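Local coordinates for Alr1585 protein (Nostoc sp., PDB 5C2I), which is a haem-containing DyP-type peroxidase that probably uses hydrogen peroxide to oxidise dyes and related substrates, at residues H45-F50 with L142-E147; G133-A138 with I448-G453; H181-F186 with Y256-Q261. The protein carries 1 engineered substitution. All blocks are in the same frame, centred on the assembly; numbering follows the deposited sequence.

Interaction 1 (H45-F50 with L142-E147); sequences HLFLQF and LGFQSE
Phe144 drives the edge of its ring into the face of Phe47, an edge-to-face (T-shaped) pair whose centroids lie 5.2 Å apart with the planes at 73°. One atom does the touching: CE1 of Phe144 stands 3.8 Å from CZ of Phe47, above the face but displaced toward the rim. CB of Phe47 points toward the helical turn; that of Phe144 does not point at the strand, yet the end of its ring comes nearer. This is the tightly packed end: both phenylalanines are buried, Tyr256 makes a second edge-to-face pair with Phe47, and the ring of Phe144 also meets that of His181.

Strand 42-50 belongs to the antiparallel sheet of the N-terminal half, within the ferredoxin-like alpha+beta domain that DyP-type peroxidases carry twice. The segment 142-147 is a short helical turn, with one backbone bond from Gln145 N to Leu142 O, and its exit, facing strand 42-50 through Phe47 and Gln49 just before strand 150-156.

At the other end Gln49, Ser146 and Glu147 are partly exposed, unlike the buried phenylalanines, and a water joins Gln49 to Glu147. Gln49 reaches out with CG anti to its own N (chi1 -175°) and an extended chain, and its NE2 donates to O of Glu147 over 2.8 Å. The bond is nearly straight (177° at the hydrogen), runs in the amide plane of Gln49 and lands on a lone pair of the carbonyl. The same NE2 gives a hydrogen bond to the water, which also accepts from the backbone N of Glu147. An alanine here would remove the amide and is likely to leave the carbonyl of Glu147 without this donor and the bridging water less firmly placed. The carboxylate of Glu147 turns instead to His149.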
loop_
_atom_site.group_PDB
_atom_site.type_symbol
_atom_site.label_atom_id
_atom_site.label_comp_id
_atom_site.label_asym_id
_atom_site.label_seq_id
_atom_site.Cartn_x
_atom_site.Cartn_y
_atom_site.Cartn_z
ATOM N N HIS A 45 -24.585 11.758 -5.948
ATOM C CA HIS A 45 -25.854 12.386 -5.619
ATOM C C HIS A 45 -26.213 13.322 -6.760
ATOM O O HIS A 45 -25.459 14.258 -7.039
ATOM C CB HIS A 45 -25.713 13.206 -4.333
ATOM C CG HIS A 45 -25.371 12.394 -3.130
ATOM N ND1 HIS A 45 -24.908 12.976 -1.971
ATOM C CD2 HIS A 45 -25.368 11.055 -2.912
ATOM C CE1 HIS A 45 -24.685 12.028 -1.076
ATOM N NE2 HIS A 45 -24.941 10.858 -1.630
ATOM N N LEU A 46 -27.336 13.054 -7.435
ATOM C CA LEU A 46 -27.827 13.904 -8.526
ATOM C C LEU A 46 -29.127 14.561 -8.108
ATOM O O LEU A 46 -30.136 13.886 -7.877
ATOM C CB LEU A 46 -28.027 13.088 -9.785
ATOM C CG LEU A 46 -26.885 12.250 -10.295
ATOM C CD1 LEU A 46 -27.324 11.384 -11.477
ATOM C CD2 LEU A 46 -25.703 13.141 -10.667
ATOM N N PHE A 47 -29.102 15.885 -8.006
ATOM C CA PHE A 47 -30.276 16.655 -7.658
ATOM C C PHE A 47 -30.954 17.098 -8.931
ATOM O O PHE A 47 -30.308 17.646 -9.830
ATOM C CB PHE A 47 -29.910 17.874 -6.816
ATOM C CG PHE A 47 -29.442 17.516 -5.441
ATOM C CD1 PHE A 47 -28.108 17.195 -5.204
ATOM C CD2 PHE A 47 -30.321 17.467 -4.412
ATOM C CE1 PHE A 47 -27.670 16.848 -3.930
ATOM C CE2 PHE A 47 -29.916 17.080 -3.142
ATOM C CZ PHE A 47 -28.592 16.800 -2.892
ATOM N N LEU A 48 -32.254 16.866 -9.010
ATOM C CA LEU A 48 -33.009 17.037 -10.218
ATOM C C LEU A 48 -34.095 18.047 -10.123
ATOM O O LEU A 48 -34.749 18.159 -9.110
ATOM C CB LEU A 48 -33.691 15.721 -10.593
ATOM C CG LEU A 48 -32.824 14.488 -10.619
ATOM C CD1 LEU A 48 -33.698 13.299 -11.049
ATOM C CD2 LEU A 48 -31.646 14.645 -11.570
ATOM N N GLN A 49 -34.279 18.779 -11.217
ATOM C CA GLN A 49 -35.485 19.553 -11.488
ATOM C C GLN A 49 -36.059 19.064 -12.813
ATOM O O GLN A 49 -35.410 19.177 -13.888
ATOM C CB GLN A 49 -35.180 21.020 -11.611
ATOM C CG GLN A 49 -36.386 21.919 -11.785
ATOM C CD GLN A 49 -35.945 23.370 -11.914
ATOM O OE1 GLN A 49 -35.914 23.911 -12.989
ATOM N NE2 GLN A 49 -35.569 23.978 -10.810
ATOM N N PHE A 50 -37.256 18.504 -12.744
ATOM C CA PHE A 50 -37.890 17.959 -13.939
ATOM C C PHE A 50 -38.294 19.064 -14.903
ATOM O O PHE A 50 -38.635 20.178 -14.492
ATOM C CB PHE A 50 -39.080 17.066 -13.545
ATOM C CG PHE A 50 -38.668 15.877 -12.701
ATOM C CD1 PHE A 50 -37.772 14.926 -13.199
ATOM C CD2 PHE A 50 -39.190 15.681 -11.442
ATOM C CE1 PHE A 50 -37.377 13.841 -12.430
ATOM C CE2 PHE A 50 -38.804 14.598 -10.678
ATOM C CZ PHE A 50 -37.894 13.677 -11.169
ATOM N N LEU A 142 -25.026 27.634 -5.407
ATOM C CA LEU A 142 -25.991 27.852 -6.501
ATOM C C LEU A 142 -26.888 26.653 -6.793
ATOM O O LEU A 142 -28.091 26.810 -6.934
ATOM C CB LEU A 142 -25.259 28.255 -7.791
ATOM C CG LEU A 142 -24.628 29.648 -7.812
ATOM C CD1 LEU A 142 -23.667 29.773 -8.995
ATOM C CD2 LEU A 142 -25.716 30.726 -7.892
ATOM N N GLY A 143 -26.312 25.459 -6.835
ATOM C CA GLY A 143 -27.085 24.241 -7.108
ATOM C C GLY A 143 -28.314 24.076 -6.194
ATOM O O GLY A 143 -29.405 23.694 -6.643
ATOM N N PHE A 144 -28.157 24.426 -4.920
ATOM C CA PHE A 144 -29.218 24.254 -3.963
ATOM C C PHE A 144 -30.241 25.374 -3.982
ATOM O O PHE A 144 -31.275 25.245 -3.354
ATOM C CB PHE A 144 -28.630 24.083 -2.555
ATOM C CG PHE A 144 -27.829 22.807 -2.383
ATOM C CD1 PHE A 144 -28.466 21.580 -2.302
ATOM C CD2 PHE A 144 -26.450 22.836 -2.358
ATOM C CE1 PHE A 144 -27.742 20.423 -2.153
ATOM C CE2 PHE A 144 -25.719 21.674 -2.218
ATOM C CZ PHE A 144 -26.367 20.462 -2.124
ATOM N N GLN A 145 -29.948 26.481 -4.677
ATOM C CA GLN A 145 -30.905 27.565 -4.769
ATOM C C GLN A 145 -32.032 27.284 -5.738
ATOM O O GLN A 145 -33.052 27.952 -5.700
ATOM C CB GLN A 145 -30.210 28.878 -5.123
ATOM C CG GLN A 145 -29.260 29.314 -4.000
ATOM C CD GLN A 145 -28.731 30.711 -4.160
ATOM O OE1 GLN A 145 -29.423 31.575 -4.660
ATOM N NE2 GLN A 145 -27.490 30.936 -3.764
ATOM N N SER A 146 -31.841 26.331 -6.636
ATOM C CA SER A 146 -32.899 25.928 -7.570
ATOM C C SER A 146 -34.015 25.223 -6.826
ATOM O O SER A 146 -33.812 24.726 -5.733
ATOM C CB SER A 146 -32.343 24.950 -8.601
ATOM O OG SER A 146 -31.433 25.628 -9.469
ATOM N N GLU A 147 -35.197 25.173 -7.437
ATOM C CA GLU A 147 -36.266 24.343 -6.937
ATOM C C GLU A 147 -35.871 22.880 -7.260
ATOM O O GLU A 147 -35.652 22.531 -8.403
ATOM C CB GLU A 147 -37.602 24.699 -7.594
ATOM C CG GLU A 147 -38.736 23.810 -7.122
ATOM C CD GLU A 147 -40.091 24.204 -7.684
ATOM O OE1 GLU A 147 -40.492 25.367 -7.469
ATOM O OE2 GLU A 147 -40.773 23.337 -8.294
HETATM O O HOH W 1 -35.829 26.727 -9.730
#

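Interaction 2 (G133-A138 with I448-G453); sequences GDPKIA and INMKGG
Met450 points its CB at the 133-138 loop; with CG anti to the backbone N (chi1 164°) the chain runs on beside Asp134 and Pro135, and a bend at chi2 (57°) brings SD near the N of Gly452, two residues on. The loop follows helix 126-132, whose C-terminal end is closed by a Schellman motif with Gly133 at positive phi; the chain then passes Met450, on strand 448-458 of the C-terminal antiparallel sheet.

Contact across the segments is by packing of three residues. The ring of Pro135 crosses the methionine chain at about a right angle, its CD 3.8 Å from CB of Met450, and its CG rests 3.6 Å from the backbone O of Met450. Next to it the carboxylate of Asp134 lies against the methionine methylene, OD1 being 3.9 Å from CG of Met450.

That carboxylate is buried, and its charge is met by Arg257 of the adjacent strand 250-261, which forms a salt bridge to OD1, while Gln423 adds a hydrogen bond to the same oxygen. Met123 and Trp140 also pack on Met450. The haem touches Ile448 in the same strand, two residues earlier. Within the strand, Gly452 N makes a weak hydrogen bond to SD of Met450, 3.5 Å long and bent to 148° at the hydrogen.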
loop_
_atom_site.group_PDB
_atom_site.type_symbol
_atom_site.label_atom_id
_atom_site.label_comp_id
_atom_site.label_asym_id
_atom_site.label_seq_id
_atom_site.Cartn_x
_atom_site.Cartn_y
_atom_site.Cartn_z
ATOM N N GLY A 133 -31.854 28.300 12.804
ATOM C CA GLY A 133 -30.734 29.281 12.909
ATOM C C GLY A 133 -29.885 29.327 11.656
ATOM O O GLY A 133 -28.717 29.790 11.683
ATOM N N ASP A 134 -30.478 28.858 10.559
ATOM C CA ASP A 134 -29.764 28.683 9.300
ATOM C C ASP A 134 -29.498 30.016 8.626
ATOM O O ASP A 134 -30.200 31.020 8.871
ATOM C CB ASP A 134 -30.574 27.785 8.342
ATOM C CG ASP A 134 -30.234 26.312 8.452
ATOM O OD1 ASP A 134 -29.240 25.920 9.119
ATOM O OD2 ASP A 134 -30.958 25.533 7.820
ATOM N N PRO A 135 -28.479 30.049 7.750
ATOM C CA PRO A 135 -28.146 31.279 7.088
ATOM C C PRO A 135 -29.117 31.592 5.955
ATOM O O PRO A 135 -29.937 30.764 5.583
ATOM C CB PRO A 135 -26.754 31.007 6.523
ATOM C CG PRO A 135 -26.754 29.559 6.243
ATOM C CD PRO A 135 -27.581 28.953 7.348
ATOM N N LYS A 136 -29.021 32.787 5.392
ATOM C CA LYS A 136 -29.925 33.157 4.303
ATOM C C LYS A 136 -29.739 32.248 3.103
ATOM O O LYS A 136 -28.626 31.825 2.805
ATOM C CB LYS A 136 -29.695 34.602 3.871
ATOM C CG LYS A 136 -30.045 35.607 4.938
ATOM C CD LYS A 136 -29.926 37.023 4.398
ATOM C CE LYS A 136 -30.093 38.031 5.526
ATOM N NZ LYS A 136 -31.524 38.139 5.905
ATOM N N ILE A 137 -30.839 31.973 2.406
ATOM C CA ILE A 137 -30.809 31.059 1.277
ATOM C C ILE A 137 -29.886 31.610 0.187
ATOM O O ILE A 137 -29.281 30.841 -0.541
ATOM C CB ILE A 137 -32.236 30.760 0.741
ATOM C CG1 ILE A 137 -32.918 29.650 1.573
ATOM C CG2 ILE A 137 -32.203 30.182 -0.676
ATOM C CD1 ILE A 137 -32.821 29.747 3.074
ATOM N N ALA A 138 -29.763 32.926 0.090
ATOM C CA ALA A 138 -28.854 33.539 -0.897
ATOM C C ALA A 138 -27.371 33.197 -0.656
ATOM O O ALA A 138 -26.558 33.417 -1.535
ATOM C CB ALA A 138 -29.048 35.070 -0.939
ATOM N N ILE A 448 -18.559 25.231 11.048
ATOM C CA ILE A 448 -19.403 24.514 10.083
ATOM C C ILE A 448 -20.392 25.495 9.462
ATOM O O ILE A 448 -21.004 26.297 10.194
ATOM C CB ILE A 448 -20.106 23.346 10.794
ATOM C CG1 ILE A 448 -19.040 22.330 11.209
ATOM C CG2 ILE A 448 -21.168 22.724 9.910
ATOM C CD1 ILE A 448 -19.508 21.235 12.173
ATOM N N ASN A 449 -20.466 25.534 8.134
ATOM C CA ASN A 449 -21.362 26.446 7.420
ATOM C C ASN A 449 -22.352 25.644 6.592
ATOM O O ASN A 449 -21.940 24.772 5.805
ATOM C CB ASN A 449 -20.595 27.342 6.446
ATOM C CG ASN A 449 -19.382 27.983 7.071
ATOM O OD1 ASN A 449 -19.479 28.620 8.122
ATOM N ND2 ASN A 449 -18.208 27.810 6.427
ATOM N N MET A 450 -23.625 25.931 6.764
ATOM C CA MET A 450 -24.686 25.316 5.964
ATOM C C MET A 450 -24.658 25.898 4.558
ATOM O O MET A 450 -24.870 27.110 4.370
ATOM C CB MET A 450 -26.016 25.594 6.653
ATOM C CG MET A 450 -27.262 25.375 5.832
ATOM S SD MET A 450 -27.453 23.726 5.151
ATOM C CE MET A 450 -29.102 23.938 4.452
ATOM N N LYS A 451 -24.425 25.046 3.565
ATOM C CA LYS A 451 -24.295 25.486 2.172
ATOM C C LYS A 451 -25.500 25.129 1.299
ATOM O O LYS A 451 -25.531 25.463 0.128
ATOM C CB LYS A 451 -23.038 24.833 1.553
ATOM C CG LYS A 451 -21.713 25.163 2.240
ATOM C CD LYS A 451 -21.505 26.639 2.497
ATOM C CE LYS A 451 -21.334 27.384 1.213
ATOM N NZ LYS A 451 -20.902 28.766 1.538
ATOM N N GLY A 452 -26.470 24.438 1.855
ATOM C CA GLY A 452 -27.689 24.109 1.148
ATOM C C GLY A 452 -28.187 22.708 1.426
ATOM O O GLY A 452 -27.480 21.870 1.990
ATOM N N GLY A 453 -29.442 22.463 1.069
ATOM C CA GLY A 453 -30.042 21.137 1.315
ATOM C C GLY A 453 -31.528 21.134 1.043
ATOM O O GLY A 453 -32.072 22.118 0.568
#

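Interaction 3 (H181-F186 with Y256-Q261); sequences HREDGF and YRKLEQ. With HEM (protoporphyrin IX containing Fe), chain E; GOL (glycerol), chain F.
A buried ion pair joins the two large antiparallel sheets here, on the side of strand 250-261 facing away from the haem pocket. The strands 181-186 and 256-261 cross at 69° with their axes 11.3 Å apart, and long side chains span that distance. Lys258, fully extended with CG anti to its backbone N (chi1 180°), brings NZ to within 2.7 Å of OE2 of Glu183 in a salt bridge. It arrives on the syn side of the carboxylate, 15° out of its plane. On the anti side, and well out of that plane, the same oxygen accepts from NE2 of His181 at 2.6 Å; two donors on OE2 probably restrain the carboxylate's rotation. O1 of a glycerol, likely a crystallisation additive, donates to OE1 of Glu183; its O1 and O2 accept from NZ of Lys258. Glu141 gives Lys258 a second salt bridge. OH of Tyr256 packs 3.7 Å from CG of Glu183 and hydrogen-bonds to ND1 of His45. Along the same strand Leu259 and Gln261 turn to the haem, where CD1 of Leu259 lies 3.9 Å from CAB. This joining of two sheets beside a haem pocket fits the paired alpha+beta domains of a DyP-type peroxidase.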
loop_
_atom_site.group_PDB
_atom_site.type_symbol
_atom_site.label_atom_id
_atom_site.label_comp_id
_atom_site.label_asym_id
_atom_site.label_seq_id
_atom_site.Cartn_x
_atom_site.Cartn_y
_atom_site.Cartn_z
ATOM N N HIS A 181 -27.548 19.947 -9.543
ATOM C CA HIS A 181 -26.413 19.825 -8.647
ATOM C C HIS A 181 -25.942 18.388 -8.591
ATOM O O HIS A 181 -26.770 17.460 -8.691
ATOM C CB HIS A 181 -26.783 20.324 -7.253
ATOM C CG HIS A 181 -25.622 20.424 -6.348
ATOM N ND1 HIS A 181 -24.562 21.258 -6.613
ATOM C CD2 HIS A 181 -25.281 19.713 -5.251
ATOM C CE1 HIS A 181 -23.650 21.114 -5.666
ATOM N NE2 HIS A 181 -24.061 20.180 -4.832
ATOM N N ARG A 182 -24.625 18.204 -8.437
ATOM C CA ARG A 182 -24.036 16.879 -8.233
ATOM C C ARG A 182 -23.035 16.911 -7.083
ATOM O O ARG A 182 -22.239 17.850 -6.963
ATOM C CB ARG A 182 -23.361 16.375 -9.508
ATOM C CG ARG A 182 -22.623 15.054 -9.369
ATOM C CD ARG A 182 -22.076 14.509 -10.691
ATOM N NE ARG A 182 -21.167 13.381 -10.484
ATOM C CZ ARG A 182 -20.913 12.421 -11.346
ATOM N NH1 ARG A 182 -21.528 12.353 -12.524
ATOM N NH2 ARG A 182 -20.040 11.485 -11.005
ATOM N N GLU A 183 -23.035 15.836 -6.298
ATOM C CA GLU A 183 -21.942 15.525 -5.397
ATOM C C GLU A 183 -21.400 14.118 -5.681
ATOM O O GLU A 183 -22.135 13.218 -6.140
ATOM C CB GLU A 183 -22.383 15.627 -3.940
ATOM C CG GLU A 183 -22.866 17.017 -3.488
ATOM C CD GLU A 183 -21.764 18.052 -3.350
ATOM O OE1 GLU A 183 -20.554 17.712 -3.309
ATOM O OE2 GLU A 183 -22.132 19.261 -3.277
ATOM N N ASP A 184 -20.114 13.938 -5.364
ATOM C CA ASP A 184 -19.455 12.648 -5.390
ATOM C C ASP A 184 -18.918 12.401 -3.980
ATOM O O ASP A 184 -17.857 12.892 -3.617
ATOM C CB ASP A 184 -18.310 12.649 -6.402
ATOM C CG ASP A 184 -18.807 12.566 -7.839
ATOM O OD1 ASP A 184 -19.197 13.624 -8.424
ATOM O OD2 ASP A 184 -18.857 11.426 -8.359
ATOM N N GLY A 185 -19.706 11.687 -3.197
ATOM C CA GLY A 185 -19.390 11.389 -1.815
ATOM C C GLY A 185 -18.398 10.265 -1.687
ATOM O O GLY A 185 -18.301 9.376 -2.539
ATOM N N PHE A 186 -17.622 10.323 -0.616
ATOM C CA PHE A 186 -16.636 9.294 -0.329
ATOM C C PHE A 186 -16.469 9.124 1.176
ATOM O O PHE A 186 -16.931 9.959 1.967
ATOM C CB PHE A 186 -15.292 9.616 -0.990
ATOM C CG PHE A 186 -14.673 10.897 -0.522
ATOM C CD1 PHE A 186 -13.815 10.905 0.576
ATOM C CD2 PHE A 186 -14.951 12.068 -1.148
ATOM C CE1 PHE A 186 -13.245 12.098 1.008
ATOM C CE2 PHE A 186 -14.378 13.267 -0.724
ATOM C CZ PHE A 186 -13.531 13.268 0.358
ATOM N N TYR A 256 -31.222 16.298 3.998
ATOM C CA TYR A 256 -29.931 16.422 3.293
ATOM C C TYR A 256 -29.420 17.838 3.500
ATOM O O TYR A 256 -30.142 18.788 3.199
ATOM C CB TYR A 256 -30.111 16.133 1.788
ATOM C CG TYR A 256 -28.824 15.989 1.014
ATOM C CD1 TYR A 256 -27.908 17.072 0.872
ATOM C CD2 TYR A 256 -28.495 14.811 0.432
ATOM C CE1 TYR A 256 -26.721 16.911 0.195
ATOM C CE2 TYR A 256 -27.323 14.658 -0.295
ATOM C CZ TYR A 256 -26.430 15.690 -0.392
ATOM O OH TYR A 256 -25.282 15.520 -1.102
ATOM N N ARG A 257 -28.198 17.969 4.034
ATOM C CA ARG A 257 -27.565 19.261 4.288
ATOM C C ARG A 257 -26.107 19.185 3.948
ATOM O O ARG A 257 -25.411 18.262 4.422
ATOM C CB ARG A 257 -27.739 19.678 5.744
ATOM C CG ARG A 257 -29.204 20.006 6.108
ATOM C CD ARG A 257 -29.464 20.060 7.598
ATOM N NE ARG A 257 -28.824 21.157 8.320
ATOM C CZ ARG A 257 -29.246 22.426 8.336
ATOM N NH1 ARG A 257 -30.271 22.853 7.594
ATOM N NH2 ARG A 257 -28.604 23.298 9.088
ATOM N N LYS A 258 -25.638 20.128 3.110
ATOM C CA LYS A 258 -24.229 20.200 2.790
ATOM C C LYS A 258 -23.532 21.100 3.820
ATOM O O LYS A 258 -23.859 22.288 3.912
ATOM C CB LYS A 258 -24.010 20.707 1.389
ATOM C CG LYS A 258 -22.541 20.805 1.011
ATOM C CD LYS A 258 -22.341 21.138 -0.478
ATOM C CE LYS A 258 -20.867 21.063 -0.878
ATOM N NZ LYS A 258 -20.613 21.275 -2.327
ATOM N N LEU A 259 -22.659 20.512 4.627
ATOM C CA LEU A 259 -22.073 21.226 5.779
ATOM C C LEU A 259 -20.566 21.365 5.561
ATOM O O LEU A 259 -19.809 20.414 5.727
ATOM C CB LEU A 259 -22.405 20.459 7.071
ATOM C CG LEU A 259 -23.875 20.240 7.392
ATOM C CD1 LEU A 259 -24.056 19.518 8.738
ATOM C CD2 LEU A 259 -24.629 21.556 7.391
ATOM N N GLU A 260 -20.154 22.576 5.235
ATOM C CA GLU A 260 -18.756 22.892 5.003
ATOM C C GLU A 260 -17.995 23.017 6.312
ATOM O O GLU A 260 -18.484 23.651 7.256
ATOM C CB GLU A 260 -18.632 24.199 4.248
ATOM C CG GLU A 260 -17.210 24.572 3.873
ATOM C CD GLU A 260 -17.162 25.827 3.063
ATOM O OE1 GLU A 260 -17.396 26.887 3.674
ATOM O OE2 GLU A 260 -16.958 25.757 1.836
ATOM N N GLN A 261 -16.800 22.416 6.357
ATOM C CA GLN A 261 -16.014 22.371 7.571
ATOM C C GLN A 261 -14.689 23.078 7.401
ATOM O O GLN A 261 -13.896 22.688 6.570
ATOM C CB GLN A 261 -15.756 20.909 7.986
ATOM C CG GLN A 261 -16.991 20.137 8.366
ATOM C CD GLN A 261 -16.696 18.670 8.600
ATOM O OE1 GLN A 261 -16.951 17.818 7.745
ATOM N NE2 GLN A 261 -16.134 18.366 9.770
HETATM C CHA HEM E . -22.317 12.094 16.718
HETATM C CHB HEM E . -19.436 14.932 14.091
HETATM C CHC HEM E . -23.318 17.284 12.412
HETATM C CHD HEM E . -26.133 14.593 15.243
HETATM C C1A HEM E . -21.189 12.676 16.164
HETATM C C2A HEM E . -19.845 12.294 16.452
HETATM C C3A HEM E . -19.042 13.092 15.714
HETATM C C4A HEM E . -19.882 13.939 14.959
HETATM C CMA HEM E . -17.539 13.070 15.633
HETATM C CAA HEM E . -19.369 11.192 17.408
HETATM C CBA HEM E . -19.235 9.773 16.849
HETATM C CGA HEM E . -20.583 9.308 16.371
HETATM O O1A HEM E . -21.437 8.804 17.158
HETATM O O2A HEM E . -20.851 9.435 15.174
HETATM C C1B HEM E . -20.274 15.785 13.376
HETATM C C2B HEM E . -19.810 16.757 12.422
HETATM C C3B HEM E . -20.872 17.376 11.927
HETATM C C4B HEM E . -22.020 16.815 12.643
HETATM C CMB HEM E . -18.385 16.971 12.051
HETATM C CAB HEM E . -21.007 18.409 10.871
HETATM C CBB HEM E . -20.106 18.604 9.891
HETATM C C1C HEM E . -24.450 16.790 13.081
HETATM C C2C HEM E . -25.726 17.309 13.011
HETATM C C3C HEM E . -26.517 16.554 13.838
HETATM C C4C HEM E . -25.701 15.557 14.385
HETATM C CMC HEM E . -26.214 18.441 12.155
HETATM C CAC HEM E . -27.934 16.703 14.169
HETATM C CBC HEM E . -28.652 17.799 14.202
HETATM C C1D HEM E . -25.279 13.624 15.766
HETATM C C2D HEM E . -25.790 12.553 16.615
HETATM C C3D HEM E . -24.737 11.885 17.066
HETATM C C4D HEM E . -23.577 12.544 16.427
HETATM C CMD HEM E . -27.236 12.246 16.966
HETATM C CAD HEM E . -24.768 10.668 17.945
HETATM C CBD HEM E . -24.821 10.998 19.441
HETATM C CGD HEM E . -24.893 9.731 20.229
HETATM O O1D HEM E . -24.032 9.574 21.091
HETATM O O2D HEM E . -25.797 8.847 20.040
HETATM N NA HEM E . -21.197 13.735 15.307
HETATM N NB HEM E . -21.555 15.920 13.515
HETATM N NC HEM E . -24.409 15.780 13.996
HETATM N ND HEM E . -23.945 13.636 15.737
HETATM FE FE HEM E . -22.788 14.764 14.685
HETATM C C1 GOL F . -17.609 19.556 -4.243
HETATM O O1 GOL F . -19.038 19.611 -4.287
HETATM C C2 GOL F . -17.130 20.971 -3.965
HETATM O O2 GOL F . -17.668 21.480 -2.724
HETATM C C3 GOL F . -15.610 21.054 -3.976
HETATM O O3 GOL F . -14.922 20.196 -3.105
HETATM O O HOH W 2 -23.087 13.471 12.760
#

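The three contacts lie together on one side of the chain's centre, their centres about 12 to 15 Å apart. Interaction 1 closes before interaction 3 opens along the chain; interaction 3 is nested in the long loop closed by interaction 2, whose first segment falls between the two of interaction 1. Strands 42-50 and 177-189 are neighbours in the N-terminal sheet, linking interactions 1 and 3, while strands 250-261 and 448-458 pair in the C-terminal sheet, linking 3 and 2. Interaction 3 thus bridges the two sheets. The second subunit touches interactions 1 and 3 but not 2, while the haem meets 2 and 3, so the cluster runs from an interface with the second subunit to the haem pocket.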